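Local coordinates for protein neurotoxin (Clostridium botulinum, PDB 1ZB7) that cleaves synaptobrevins inside host nerve cells as a zinc endopeptidase, hydrolysing an Ala-Ala bond of VAMP2, at residues F129-K141 and D149-F161. Residues are numbered along the deposited sequence; the frame is centred on the assembly and turned at random.
Sequences FAANVANVSINKK and DQIKGLMTNLIIF
I138 and L154 face each other as an antiparallel hydrogen-bonded pair: I138 N gives a nearly straight bond to L154 O (3.0 Å), whereas the return bond from L154 N to I138 O is bent to 128° and weak. Two residues on, K140 and K152 exchange two nearly straight bonds, K140 N to K152 O and K152 N to K140 O, both 2.9 Å. I138 holds CG1 between its backbone N and carbonyl carbon (chi1 61°), which lays it beside L154 CB; the extended outer chain (chi2 167°) then carries CD1 tip to tip onto I159 CD1 at 3.7 Å. The antiparallel backbone bonds join strands 137-142 and 150-155 as a beta hairpin at one margin of the mixed sheet of this M27 protease, with 150-155 outermost; M22 of strand 19-23 also meets I138 and I159. On the face bearing N139, K141 and I151, the last spreads two branches: CG2 reaches N139 OD1 (3.7 Å), and CD1 runs alongside K141 CG (3.6 Å). N139 ND2 instead bonds E23 OE1; on the other face, K140 NZ bonds N16 O. Next to S137, V136 CG1 lies beside M155 CG at 3.8 Å. Water 1 donates to both V136 O and L154 O and accepts from T156 OG1, while water 2 links V136 O to T156 O.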
loop_
_atom_site.group_PDB
_atom_site.type_symbol
_atom_site.label_atom_id
_atom_site.label_comp_id
_atom_site.label_asym_id
_atom_site.label_seq_id
_atom_site.Cartn_x
_atom_site.Cartn_y
_atom_site.Cartn_z
ATOM N N PHE A 129 28.373 6.712 31.875
ATOM C CA PHE A 129 28.537 7.075 30.584
ATOM C C PHE A 129 29.691 6.194 29.987
ATOM O O PHE A 129 30.730 5.961 30.655
ATOM C CB PHE A 129 28.855 8.545 30.397
ATOM C CG PHE A 129 27.670 9.531 30.644
ATOM C CD1 PHE A 129 26.373 9.235 30.237
ATOM C CD2 PHE A 129 27.911 10.788 31.177
ATOM C CE1 PHE A 129 25.337 10.189 30.368
ATOM C CE2 PHE A 129 26.891 11.722 31.288
ATOM C CZ PHE A 129 25.630 11.440 30.980
ATOM N N ALA A 130 29.472 5.740 28.765
ATOM C CA ALA A 130 30.409 4.920 28.014
ATOM C C ALA A 130 30.438 5.497 26.564
ATOM O O ALA A 130 29.513 5.322 25.836
ATOM C CB ALA A 130 29.937 3.418 28.023
ATOM N N ALA A 131 31.468 6.245 26.216
ATOM C CA ALA A 131 31.670 6.787 24.875
ATOM C C ALA A 131 32.274 5.773 23.932
ATOM O O ALA A 131 32.156 5.888 22.732
ATOM C CB ALA A 131 32.555 8.001 24.954
ATOM N N ASN A 132 32.911 4.764 24.475
ATOM C CA ASN A 132 33.697 3.866 23.699
ATOM C C ASN A 132 32.867 2.707 23.205
ATOM O O ASN A 132 33.274 1.550 23.384
ATOM C CB ASN A 132 34.810 3.302 24.561
ATOM C CG ASN A 132 34.240 2.556 25.794
ATOM O OD1 ASN A 132 34.047 3.139 26.946
ATOM N ND2 ASN A 132 33.924 1.256 25.562
ATOM N N VAL A 133 31.668 2.988 22.698
ATOM C CA VAL A 133 30.793 1.950 22.213
ATOM C C VAL A 133 30.367 2.271 20.780
ATOM O O VAL A 133 30.352 3.446 20.385
ATOM C CB VAL A 133 29.562 1.759 23.105
ATOM C CG1 VAL A 133 29.994 1.225 24.467
ATOM C CG2 VAL A 133 28.721 3.020 23.200
ATOM N N ALA A 134 29.933 1.229 20.065
ATOM C CA ALA A 134 29.832 1.266 18.605
ATOM C C ALA A 134 28.712 2.172 18.145
ATOM O O ALA A 134 28.834 2.759 17.071
ATOM C CB ALA A 134 29.654 -0.155 18.041
ATOM N N ASN A 135 27.675 2.359 18.975
ATOM C CA ASN A 135 26.636 3.343 18.620
ATOM C C ASN A 135 27.056 4.817 18.817
ATOM O O ASN A 135 26.282 5.738 18.478
ATOM C CB ASN A 135 25.283 3.084 19.351
ATOM C CG ASN A 135 25.387 2.999 20.842
ATOM O OD1 ASN A 135 26.105 2.137 21.385
ATOM N ND2 ASN A 135 24.592 3.837 21.557
ATOM N N VAL A 136 28.213 5.038 19.440
ATOM C CA VAL A 136 28.636 6.365 19.772
ATOM C C VAL A 136 29.888 6.873 18.969
ATOM O O VAL A 136 29.867 8.000 18.449
ATOM C CB VAL A 136 28.870 6.544 21.319
ATOM C CG1 VAL A 136 29.543 7.883 21.591
ATOM C CG2 VAL A 136 27.539 6.497 22.117
ATOM N N SER A 137 30.931 6.043 18.959
ATOM C CA SER A 137 32.314 6.347 18.548
ATOM C C SER A 137 32.856 5.448 17.396
ATOM O O SER A 137 32.589 4.242 17.331
ATOM C CB SER A 137 33.314 6.223 19.702
ATOM O OG SER A 137 33.092 7.224 20.750
ATOM N N ILE A 138 33.602 6.096 16.505
ATOM C CA ILE A 138 34.446 5.486 15.465
ATOM C C ILE A 138 35.904 5.823 15.716
ATOM O O ILE A 138 36.243 6.617 16.588
ATOM C CB ILE A 138 34.028 5.984 14.036
ATOM C CG1 ILE A 138 34.167 7.511 13.846
ATOM C CG2 ILE A 138 32.581 5.612 13.813
ATOM C CD1 ILE A 138 34.056 7.946 12.341
ATOM N N ASN A 139 36.777 5.191 14.952
ATOM C CA ASN A 139 38.215 5.460 15.001
ATOM C C ASN A 139 38.566 6.572 14.010
ATOM O O ASN A 139 38.168 6.554 12.840
ATOM C CB ASN A 139 39.019 4.281 14.547
ATOM C CG ASN A 139 38.956 3.077 15.487
ATOM O OD1 ASN A 139 39.051 3.189 16.685
ATOM N ND2 ASN A 139 38.869 1.879 14.874
ATOM N N LYS A 140 39.358 7.492 14.495
ATOM C CA LYS A 140 39.996 8.539 13.732
ATOM C C LYS A 140 41.521 8.363 13.845
ATOM O O LYS A 140 42.082 8.056 14.910
ATOM C CB LYS A 140 39.554 9.883 14.343
ATOM C CG LYS A 140 40.517 11.095 14.187
ATOM C CD LYS A 140 39.902 12.353 14.926
ATOM C CE LYS A 140 40.532 13.642 14.412
ATOM N NZ LYS A 140 40.412 14.749 15.455
ATOM N N LYS A 141 42.220 8.625 12.764
ATOM C CA LYS A 141 43.654 8.477 12.749
ATOM C C LYS A 141 44.257 9.852 12.619
ATOM O O LYS A 141 44.045 10.505 11.588
ATOM C CB LYS A 141 44.044 7.619 11.570
ATOM C CG LYS A 141 45.301 6.914 11.712
ATOM C CD LYS A 141 45.696 6.257 10.405
ATOM C CE LYS A 141 45.378 4.771 10.348
ATOM N NZ LYS A 141 46.190 4.209 9.230
ATOM N N ASP A 149 51.234 7.039 13.624
ATOM C CA ASP A 149 49.892 7.629 13.651
ATOM C C ASP A 149 49.028 7.076 14.781
ATOM O O ASP A 149 48.921 5.866 14.948
ATOM C CB ASP A 149 49.227 7.449 12.291
ATOM C CG ASP A 149 49.931 8.269 11.196
ATOM O OD1 ASP A 149 50.750 9.210 11.533
ATOM O OD2 ASP A 149 49.665 7.962 10.010
ATOM N N GLN A 150 48.430 7.982 15.557
ATOM C CA GLN A 150 47.638 7.592 16.706
ATOM C C GLN A 150 46.197 7.376 16.306
ATOM O O GLN A 150 45.703 8.059 15.437
ATOM C CB GLN A 150 47.687 8.665 17.805
ATOM C CG GLN A 150 48.990 9.487 17.868
ATOM C CD GLN A 150 48.828 10.667 18.793
ATOM O OE1 GLN A 150 48.099 10.553 19.783
ATOM N NE2 GLN A 150 49.464 11.816 18.468
ATOM N N ILE A 151 45.548 6.425 16.969
ATOM C CA ILE A 151 44.146 6.084 16.778
ATOM C C ILE A 151 43.350 6.620 17.987
ATOM O O ILE A 151 43.560 6.227 19.096
ATOM C CB ILE A 151 43.924 4.550 16.637
ATOM C CG1 ILE A 151 44.890 3.908 15.641
ATOM C CG2 ILE A 151 42.526 4.219 16.249
ATOM C CD1 ILE A 151 44.794 4.381 14.259
ATOM N N LYS A 152 42.412 7.510 17.737
ATOM C CA LYS A 152 41.631 8.232 18.764
ATOM C C LYS A 152 40.129 8.012 18.478
ATOM O O LYS A 152 39.713 7.822 17.331
ATOM C CB LYS A 152 42.050 9.720 18.725
ATOM C CG LYS A 152 43.415 9.972 19.479
ATOM C CD LYS A 152 43.252 10.919 20.727
ATOM C CE LYS A 152 44.198 10.641 21.888
ATOM N NZ LYS A 152 45.456 11.500 21.858
ATOM N N GLY A 153 39.332 7.959 19.504
ATOM C CA GLY A 153 37.893 7.848 19.381
ATOM C C GLY A 153 37.277 9.141 18.840
ATOM O O GLY A 153 37.870 10.176 18.974
ATOM N N LEU A 154 36.148 9.061 18.127
ATOM C CA LEU A 154 35.536 10.227 17.544
ATOM C C LEU A 154 34.080 10.029 17.512
ATOM O O LEU A 154 33.604 9.082 16.897
ATOM C CB LEU A 154 36.026 10.527 16.077
ATOM C CG LEU A 154 35.304 11.709 15.359
ATOM C CD1 LEU A 154 35.652 13.058 15.997
ATOM C CD2 LEU A 154 35.608 11.791 13.886
ATOM N N MET A 155 33.373 10.996 18.088
ATOM C CA MET A 155 31.942 10.965 18.157
ATOM C C MET A 155 31.341 11.782 16.992
ATOM O O MET A 155 31.792 12.890 16.712
ATOM C CB MET A 155 31.522 11.498 19.493
ATOM C CG MET A 155 31.982 10.622 20.714
ATOM S SD MET A 155 31.742 11.436 22.343
ATOM C CE MET A 155 30.142 12.320 21.929
ATOM N N THR A 156 30.343 11.219 16.303
ATOM C CA THR A 156 29.721 11.847 15.202
ATOM C C THR A 156 28.213 11.629 15.310
ATOM O O THR A 156 27.793 10.673 15.934
ATOM C CB THR A 156 30.225 11.182 13.812
ATOM O OG1 THR A 156 29.757 9.836 13.678
ATOM C CG2 THR A 156 31.709 11.100 13.722
ATOM N N ASN A 157 27.404 12.430 14.613
ATOM C CA ASN A 157 25.948 12.166 14.504
ATOM C C ASN A 157 25.542 11.458 13.180
ATOM O O ASN A 157 24.689 10.580 13.171
ATOM C CB ASN A 157 25.160 13.475 14.681
ATOM C CG ASN A 157 25.211 14.013 16.094
ATOM O OD1 ASN A 157 25.972 13.538 16.962
ATOM N ND2 ASN A 157 24.365 14.967 16.354
ATOM N N LEU A 158 26.173 11.888 12.072
ATOM C CA LEU A 158 25.894 11.503 10.719
ATOM C C LEU A 158 27.162 11.417 9.870
ATOM O O LEU A 158 27.974 12.385 9.821
ATOM C CB LEU A 158 24.899 12.476 10.071
ATOM C CG LEU A 158 24.463 12.130 8.639
ATOM C CD1 LEU A 158 23.840 10.727 8.498
ATOM C CD2 LEU A 158 23.546 13.203 8.131
ATOM N N ILE A 159 27.348 10.223 9.271
ATOM C CA ILE A 159 28.307 9.952 8.230
ATOM C C ILE A 159 27.576 9.546 6.890
ATOM O O ILE A 159 26.739 8.633 6.865
ATOM C CB ILE A 159 29.380 8.931 8.662
ATOM C CG1 ILE A 159 30.076 9.367 9.910
ATOM C CG2 ILE A 159 30.415 8.732 7.543
ATOM C CD1 ILE A 159 30.800 8.256 10.621
ATOM N N ILE A 160 27.846 10.340 5.829
ATOM C CA ILE A 160 27.323 10.111 4.482
ATOM C C ILE A 160 28.386 9.557 3.573
ATOM O O ILE A 160 29.353 10.233 3.217
ATOM C CB ILE A 160 26.661 11.366 3.886
ATOM C CG1 ILE A 160 25.606 11.881 4.875
ATOM C CG2 ILE A 160 26.041 11.034 2.467
ATOM C CD1 ILE A 160 24.801 13.069 4.412
ATOM N N PHE A 161 28.191 8.286 3.223
ATOM C CA PHE A 161 28.896 7.607 2.139
ATOM C C PHE A 161 28.255 7.749 0.795
ATOM O O PHE A 161 27.094 8.085 0.678
ATOM C CB PHE A 161 29.008 6.112 2.436
ATOM C CG PHE A 161 30.124 5.780 3.344
ATOM C CD1 PHE A 161 31.306 5.215 2.835
ATOM C CD2 PHE A 161 30.016 6.013 4.691
ATOM C CE1 PHE A 161 32.351 4.907 3.683
ATOM C CE2 PHE A 161 31.062 5.732 5.533
ATOM C CZ PHE A 161 32.227 5.199 5.024
HETATM O O HOH W 1 31.133 8.339 15.922
HETATM O O HOH W 2 28.209 9.933 18.752
#